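Local structure of RidA family protein (3I7T) at residues I54-Q58 with A59-L63; I71-T74 with D75-R78; A104-A107 with P108-V112. The protein is of unknown function but forms a homotrimer and belongs to the widespread YjgF/YER057c/UK114 (RidA) family. One frame throughout, in Å; residues are numbered along the deposited sequence.

Interaction 1: I54-Q58 with A59-L63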
loop_
_atom_site.group_PDB
_atom_site.type_symbol
_atom_site.label_atom_id
_atom_site.label_comp_id
_atom_site.label_asym_id
_atom_site.label_seq_id
_atom_site.Cartn_x
_atom_site.Cartn_y
_atom_site.Cartn_z
ATOM N N ILE A 54 -9.737 -13.812 -10.892
ATOM C CA ILE A 54 -10.942 -13.529 -11.664
ATOM C C ILE A 54 -10.967 -12.060 -12.096
ATOM O O ILE A 54 -11.277 -11.737 -13.260
ATOM C CB ILE A 54 -12.215 -13.853 -10.851
ATOM C CG1 ILE A 54 -12.310 -15.357 -10.576
ATOM C CG2 ILE A 54 -13.473 -13.359 -11.580
ATOM C CD1 ILE A 54 -13.491 -15.720 -9.663
ATOM N N ALA A 55 -10.629 -11.164 -11.177
ATOM C CA ALA A 55 -10.641 -9.740 -11.484
ATOM C C ALA A 55 -9.556 -9.429 -12.508
ATOM O O ALA A 55 -9.807 -8.768 -13.520
ATOM C CB ALA A 55 -10.468 -8.907 -10.220
ATOM N N LEU A 56 -8.359 -9.948 -12.264
ATOM C CA LEU A 56 -7.267 -9.824 -13.221
ATOM C C LEU A 56 -7.645 -10.279 -14.628
ATOM O O LEU A 56 -7.388 -9.571 -15.613
ATOM C CB LEU A 56 -6.041 -10.613 -12.728
ATOM C CG LEU A 56 -5.313 -9.987 -11.540
ATOM C CD1 LEU A 56 -4.174 -10.886 -11.032
ATOM C CD2 LEU A 56 -4.786 -8.608 -11.953
ATOM N N GLY A 57 -8.241 -11.466 -14.726
ATOM C CA GLY A 57 -8.567 -12.062 -16.023
ATOM C C GLY A 57 -9.563 -11.202 -16.771
ATOM O O GLY A 57 -9.481 -11.038 -17.994
ATOM N N GLN A 58 -10.505 -10.626 -16.042
ATOM C CA GLN A 58 -11.425 -9.686 -16.662
ATOM C C GLN A 58 -10.788 -8.359 -17.099
ATOM O O GLN A 58 -11.357 -7.629 -17.915
ATOM C CB GLN A 58 -12.627 -9.463 -15.760
ATOM C CG GLN A 58 -13.511 -10.701 -15.681
ATOM C CD GLN A 58 -14.693 -10.489 -14.782
ATOM O OE1 GLN A 58 -14.644 -10.798 -13.592
ATOM N NE2 GLN A 58 -15.759 -9.933 -15.333
ATOM N N ALA A 59 -9.598 -8.079 -16.584
ATOM C CA ALA A 59 -8.793 -6.935 -17.010
ATOM C C ALA A 59 -7.660 -7.351 -17.967
ATOM O O ALA A 59 -6.709 -6.595 -18.179
ATOM C CB ALA A 59 -8.232 -6.187 -15.790
ATOM N N GLY A 60 -7.754 -8.545 -18.551
ATOM C CA GLY A 60 -6.733 -8.987 -19.495
ATOM C C GLY A 60 -5.373 -9.306 -18.877
ATOM O O GLY A 60 -4.345 -9.217 -19.549
ATOM N N ALA A 61 -5.354 -9.667 -17.600
ATOM C CA ALA A 61 -4.107 -10.006 -16.916
ATOM C C ALA A 61 -4.212 -11.371 -16.251
ATOM O O ALA A 61 -5.317 -11.894 -16.060
ATOM C CB ALA A 61 -3.768 -8.949 -15.874
ATOM N N THR A 62 -3.058 -11.922 -15.873
ATOM C CA THR A 62 -2.996 -13.215 -15.184
ATOM C C THR A 62 -2.153 -13.071 -13.918
ATOM O O THR A 62 -1.502 -12.036 -13.703
ATOM C CB THR A 62 -2.399 -14.368 -16.077
ATOM O OG1 THR A 62 -0.992 -14.184 -16.239
ATOM C CG2 THR A 62 -3.054 -14.429 -17.469
ATOM N N LEU A 63 -2.155 -14.094 -13.071
ATOM C CA LEU A 63 -1.273 -14.070 -11.900
ATOM C C LEU A 63 0.194 -13.831 -12.258
ATOM O O LEU A 63 0.929 -13.217 -11.486
ATOM C CB LEU A 63 -1.407 -15.364 -11.102
ATOM C CG LEU A 63 -2.785 -15.483 -10.460
ATOM C CD1 LEU A 63 -2.991 -16.887 -9.892
ATOM C CD2 LEU A 63 -2.927 -14.421 -9.370
#
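The carbonyl group of Leu56 is approached over both faces of its plane, by Ala59 N from one and by Ala61 N from the other. The Ala61 bond, together with that from Gly60 N to Gly57 O, defines the Schellman motif that ends helix 41-58; the Ala59 bond is an additional one. The bond from Ala61 N to Leu56 O is short at 2.8 Å and fairly straight, whereas the one from Ala59 N is more bent, with an angle of 132° at the hydrogen. Ala59 N also makes a weak bond to Ala55 O. One residue on, Gly60 N bonds to Gly57 O at 3.1 Å, again from well above the carbonyl plane. Gly60, the C-prime residue, has a positive phi of 70°, a conformation that suits glycine and turns the chain back along the helix end. Arg24 NH1 donates a hydrogen bond to Ala59 O.

The Leu56 side chain packs on Val29 and Val31 of strand 28-35. Its CG stands beside the backbone N (chi1 -72°), and the two methyls divide their work: CD2 lies 4.1 Å from Ala61 CB, while CD1 meets Leu63 CD2, also at 4.1 Å, where the two leucines cross nearly at right angles.

Interaction 2: I71-T74 with D75-R78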
loop_
_atom_site.group_PDB
_atom_site.type_symbol
_atom_site.label_atom_id
_atom_site.label_comp_id
_atom_site.label_asym_id
_atom_site.label_seq_id
_atom_site.Cartn_x
_atom_site.Cartn_y
_atom_site.Cartn_z
ATOM N N ILE A 71 -0.634 -8.240 2.063
ATOM C CA ILE A 71 -1.499 -9.111 2.842
ATOM C C ILE A 71 -1.737 -8.548 4.240
ATOM O O ILE A 71 -0.794 -8.335 4.992
ATOM C CB ILE A 71 -0.867 -10.523 2.974
ATOM C CG1 ILE A 71 -0.544 -11.107 1.591
ATOM C CG2 ILE A 71 -1.779 -11.463 3.786
ATOM C CD1 ILE A 71 0.265 -12.368 1.652
ATOM N N TYR A 72 -3.002 -8.291 4.562
ATOM C CA TYR A 72 -3.415 -7.931 5.909
ATOM C C TYR A 72 -4.042 -9.133 6.585
ATOM O O TYR A 72 -4.977 -9.727 6.051
ATOM C CB TYR A 72 -4.454 -6.808 5.870
ATOM C CG TYR A 72 -4.053 -5.630 5.018
ATOM C CD1 TYR A 72 -3.203 -4.657 5.515
ATOM C CD2 TYR A 72 -4.523 -5.490 3.718
ATOM C CE1 TYR A 72 -2.817 -3.568 4.744
ATOM C CE2 TYR A 72 -4.145 -4.401 2.935
ATOM C CZ TYR A 72 -3.287 -3.443 3.460
ATOM O OH TYR A 72 -2.897 -2.352 2.698
ATOM N N VAL A 73 -3.558 -9.460 7.777
ATOM C CA VAL A 73 -4.115 -10.557 8.543
ATOM C C VAL A 73 -4.532 -10.094 9.933
ATOM O O VAL A 73 -3.977 -9.128 10.474
ATOM C CB VAL A 73 -3.139 -11.736 8.654
ATOM C CG1 VAL A 73 -2.969 -12.399 7.308
ATOM C CG2 VAL A 73 -1.785 -11.272 9.237
ATOM N N THR A 74 -5.512 -10.774 10.522
ATOM C CA THR A 74 -5.916 -10.406 11.866
ATOM C C THR A 74 -5.074 -11.139 12.918
ATOM O O THR A 74 -5.048 -10.743 14.075
ATOM C CB THR A 74 -7.445 -10.573 12.125
ATOM O OG1 THR A 74 -7.853 -11.935 11.906
ATOM C CG2 THR A 74 -8.245 -9.628 11.223
ATOM N N ASP A 75 -4.375 -12.194 12.516
ATOM C CA ASP A 75 -3.484 -12.886 13.439
ATOM C C ASP A 75 -2.217 -13.320 12.730
ATOM O O ASP A 75 -2.189 -14.372 12.082
ATOM C CB ASP A 75 -4.164 -14.101 14.053
ATOM C CG ASP A 75 -3.268 -14.823 15.038
ATOM O OD1 ASP A 75 -2.054 -14.503 15.072
ATOM O OD2 ASP A 75 -3.771 -15.702 15.777
ATOM N N ILE A 76 -1.175 -12.503 12.840
ATOM C CA ILE A 76 0.048 -12.749 12.079
ATOM C C ILE A 76 0.809 -13.978 12.602
ATOM O O ILE A 76 1.742 -14.471 11.957
ATOM C CB ILE A 76 0.971 -11.492 12.025
ATOM C CG1 ILE A 76 1.871 -11.541 10.775
ATOM C CG2 ILE A 76 1.771 -11.337 13.321
ATOM C CD1 ILE A 76 2.398 -10.212 10.377
ATOM N N SER A 77 0.413 -14.484 13.765
ATOM C CA SER A 77 1.023 -15.713 14.248
ATOM C C SER A 77 0.633 -16.881 13.338
ATOM O O SER A 77 1.233 -17.960 13.397
ATOM C CB SER A 77 0.660 -15.990 15.713
ATOM O OG SER A 77 -0.607 -16.600 15.835
ATOM N N ARG A 78 -0.368 -16.658 12.487
ATOM C CA ARG A 78 -0.800 -17.675 11.532
ATOM C C ARG A 78 -0.234 -17.428 10.131
ATOM O O ARG A 78 -0.808 -17.866 9.141
ATOM C CB ARG A 78 -2.330 -17.764 11.491
ATOM C CG ARG A 78 -2.959 -18.153 12.826
ATOM C CD ARG A 78 -4.449 -18.459 12.686
ATOM N NE ARG A 78 -5.254 -17.242 12.536
ATOM C CZ ARG A 78 -6.563 -17.226 12.280
ATOM N NH1 ARG A 78 -7.238 -18.368 12.132
ATOM N NH2 ARG A 78 -7.193 -16.070 12.173
HETATM O O HOH W 1 -5.957 -13.777 10.763
#
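Val73 CG2 rests against Ile76, 3.7 Å from its CA and 3.9 Å from its CB, where the end of strand 66-73 passes through an Asx turn toward helix 79-90. On the polar side of this bend, water 1 joins the two segments. It accepts from Arg78 NH2 at 3.0 Å and weakly from Asp75 N, and is hydrogen-bonded to Thr74 OG1 at 2.9 Å. A Thr74 chi1 of 59° tucks OG1 between its own backbone N and carbonyl carbon, facing the start of the turn, with the Arg78 side chain running alongside in the same direction.

Further out, Asp75 is held by Ser77. With chi1 at -179° Asp75 swings its carboxylate away from its own N and toward Ser77. There OD1 accepts Ser77 OG on its syn side and Ser77 N on its anti side, both from one face of the carboxylate. Arg78 NH1 is paired with Asp40 in a salt bridge, its strongest polar tie. Ile76 N is bonded to Glu101, and the Ile76 side chain packs on Leu105 of the second subunit. Asp75 OD2 and Arg78 NE, 3.9 Å apart, form a long salt bridge in which the oxygen lies well out of the guanidinium plane.

Interaction 3: A104-A107 with P108-V112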
loop_
_atom_site.group_PDB
_atom_site.type_symbol
_atom_site.label_atom_id
_atom_site.label_comp_id
_atom_site.label_asym_id
_atom_site.label_seq_id
_atom_site.Cartn_x
_atom_site.Cartn_y
_atom_site.Cartn_z
ATOM N N ALA A 104 -8.599 -5.085 12.719
ATOM C CA ALA A 104 -9.835 -5.617 12.132
ATOM C C ALA A 104 -9.892 -5.447 10.615
ATOM O O ALA A 104 -9.264 -4.554 10.066
ATOM C CB ALA A 104 -11.058 -4.950 12.781
ATOM N N LEU A 105 -10.636 -6.327 9.945
ATOM C CA LEU A 105 -11.040 -6.104 8.561
ATOM C C LEU A 105 -12.516 -5.669 8.560
ATOM O O LEU A 105 -13.117 -5.520 9.622
ATOM C CB LEU A 105 -10.800 -7.355 7.695
ATOM C CG LEU A 105 -9.340 -7.835 7.685
ATOM C CD1 LEU A 105 -9.193 -9.252 7.139
ATOM C CD2 LEU A 105 -8.415 -6.860 6.950
ATOM N N ILE A 106 -13.095 -5.468 7.381
ATOM C CA ILE A 106 -14.440 -4.878 7.257
ATOM C C ILE A 106 -15.550 -5.632 8.005
ATOM O O ILE A 106 -16.570 -5.043 8.379
ATOM C CB ILE A 106 -14.832 -4.727 5.772
ATOM C CG1 ILE A 106 -16.066 -3.840 5.626
ATOM C CG2 ILE A 106 -15.031 -6.101 5.120
ATOM C CD1 ILE A 106 -15.743 -2.379 5.680
ATOM N N ALA A 107 -15.354 -6.929 8.223
ATOM C CA ALA A 107 -16.311 -7.753 8.971
ATOM C C ALA A 107 -15.546 -8.687 9.895
ATOM O O ALA A 107 -14.428 -9.100 9.574
ATOM C CB ALA A 107 -17.194 -8.547 8.025
ATOM N N PRO A 108 -16.144 -9.026 11.048
ATOM C CA PRO A 108 -15.387 -9.705 12.103
ATOM C C PRO A 108 -14.944 -11.135 11.763
ATOM O O PRO A 108 -13.982 -11.625 12.356
ATOM C CB PRO A 108 -16.336 -9.700 13.313
ATOM C CG PRO A 108 -17.649 -9.123 12.834
ATOM C CD PRO A 108 -17.574 -8.874 11.364
ATOM N N GLY A 109 -15.628 -11.797 10.834
ATOM C CA GLY A 109 -15.256 -13.166 10.465
ATOM C C GLY A 109 -14.165 -13.236 9.404
ATOM O O GLY A 109 -13.694 -14.321 9.046
ATOM N N LEU A 110 -13.765 -12.072 8.899
ATOM C CA LEU A 110 -12.793 -11.978 7.812
ATOM C C LEU A 110 -11.393 -11.892 8.404
ATOM O O LEU A 110 -11.122 -11.032 9.247
ATOM C CB LEU A 110 -13.099 -10.757 6.934
ATOM C CG LEU A 110 -14.507 -10.848 6.330
ATOM C CD1 LEU A 110 -14.789 -9.676 5.397
ATOM C CD2 LEU A 110 -14.663 -12.180 5.595
ATOM N N LEU A 111 -10.517 -12.792 7.964
ATOM C CA LEU A 111 -9.250 -13.041 8.650
ATOM C C LEU A 111 -8.038 -12.591 7.858
ATOM O O LEU A 111 -6.922 -12.529 8.381
ATOM C CB LEU A 111 -9.124 -14.531 8.926
ATOM C CG LEU A 111 -10.248 -15.108 9.777
ATOM C CD1 LEU A 111 -10.049 -16.615 9.922
ATOM C CD2 LEU A 111 -10.320 -14.417 11.136
ATOM N N VAL A 112 -8.265 -12.291 6.591
ATOM C CA VAL A 112 -7.186 -11.959 5.667
ATOM C C VAL A 112 -7.741 -11.115 4.522
ATOM O O VAL A 112 -8.853 -11.346 4.055
ATOM C CB VAL A 112 -6.440 -13.230 5.136
ATOM C CG1 VAL A 112 -7.388 -14.186 4.450
ATOM C CG2 VAL A 112 -5.334 -12.832 4.174
HETATM O O HOH W 2 -12.000 -8.922 10.567
#
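Leu105 and Leu110 share nearly the same first torsion (chi1 -58° and -59°), each CG lying beside the backbone N and opposite the carbonyl carbon. In Leu105 this sends CD1 along the chain leading into strand 112-119, where it lies 3.4 Å from Leu110 O and 3.2 Å from Val112 N. In Leu110 it brings CD1 back to the arm before the turn, to 3.6 Å from Ile106 CG2 and 3.7 Å from Ala107 CB. The Ile106 and Leu110 side chains run next to one another in the same direction.

The bend itself is a type I beta turn from Ala107 to Leu110, with Pro108 and Gly109 at its corners. It is closed by Leu110 N, which bonds to Ala107 O at 3.1 Å from above the carbonyl plane. Just before the turn, Ala107 CB presses on Pro108 CD. Within the mouth of the loop, water 2 is held by three backbone atoms: it accepts from Leu105 N at 3.0 Å and donates to Ala107 O and Leu110 O, both at 2.6 Å. Gln44 of helix 41-58 accepts from Leu111 N with OE1 and donates to Gly109 O with NE2. Leu105 and Ile106 also pack on Val100 and Trp79 of the third subunit, placing the loop at a trimer interface.

Ala107 O thus serves both the turn and the water, and the water joins the two arms through backbone atoms, alongside the Leu105-Leu110 and Ile106-Leu110 contacts. Val112 N, buried near the Leu105 methyl, has no polar partner in the model, probably a cost, one that the packing may offset.

Interactions 2 and 3 are neighbours, with centres about 11 Å apart, and they meet where Thr74 N lies near Leu111 O in a probable hydrogen bond and Arg78 packs on Leu111. Interaction 1 is on the opposite side of the chain's centre, its centre about 25 Å or more from either. All three are partly buried. Interaction 1 ends a helix mainly by backbone bonds, with leucine and alanine packing beside them, and touches no other subunit, while 71-78 and 104-112 each place a water among polar atoms and reach across to neighbouring subunits. Charged side chains mark interaction 2; interaction 3 rests on backbone groups and aliphatic side chains. Helix 41-58 links interactions 1 and 3.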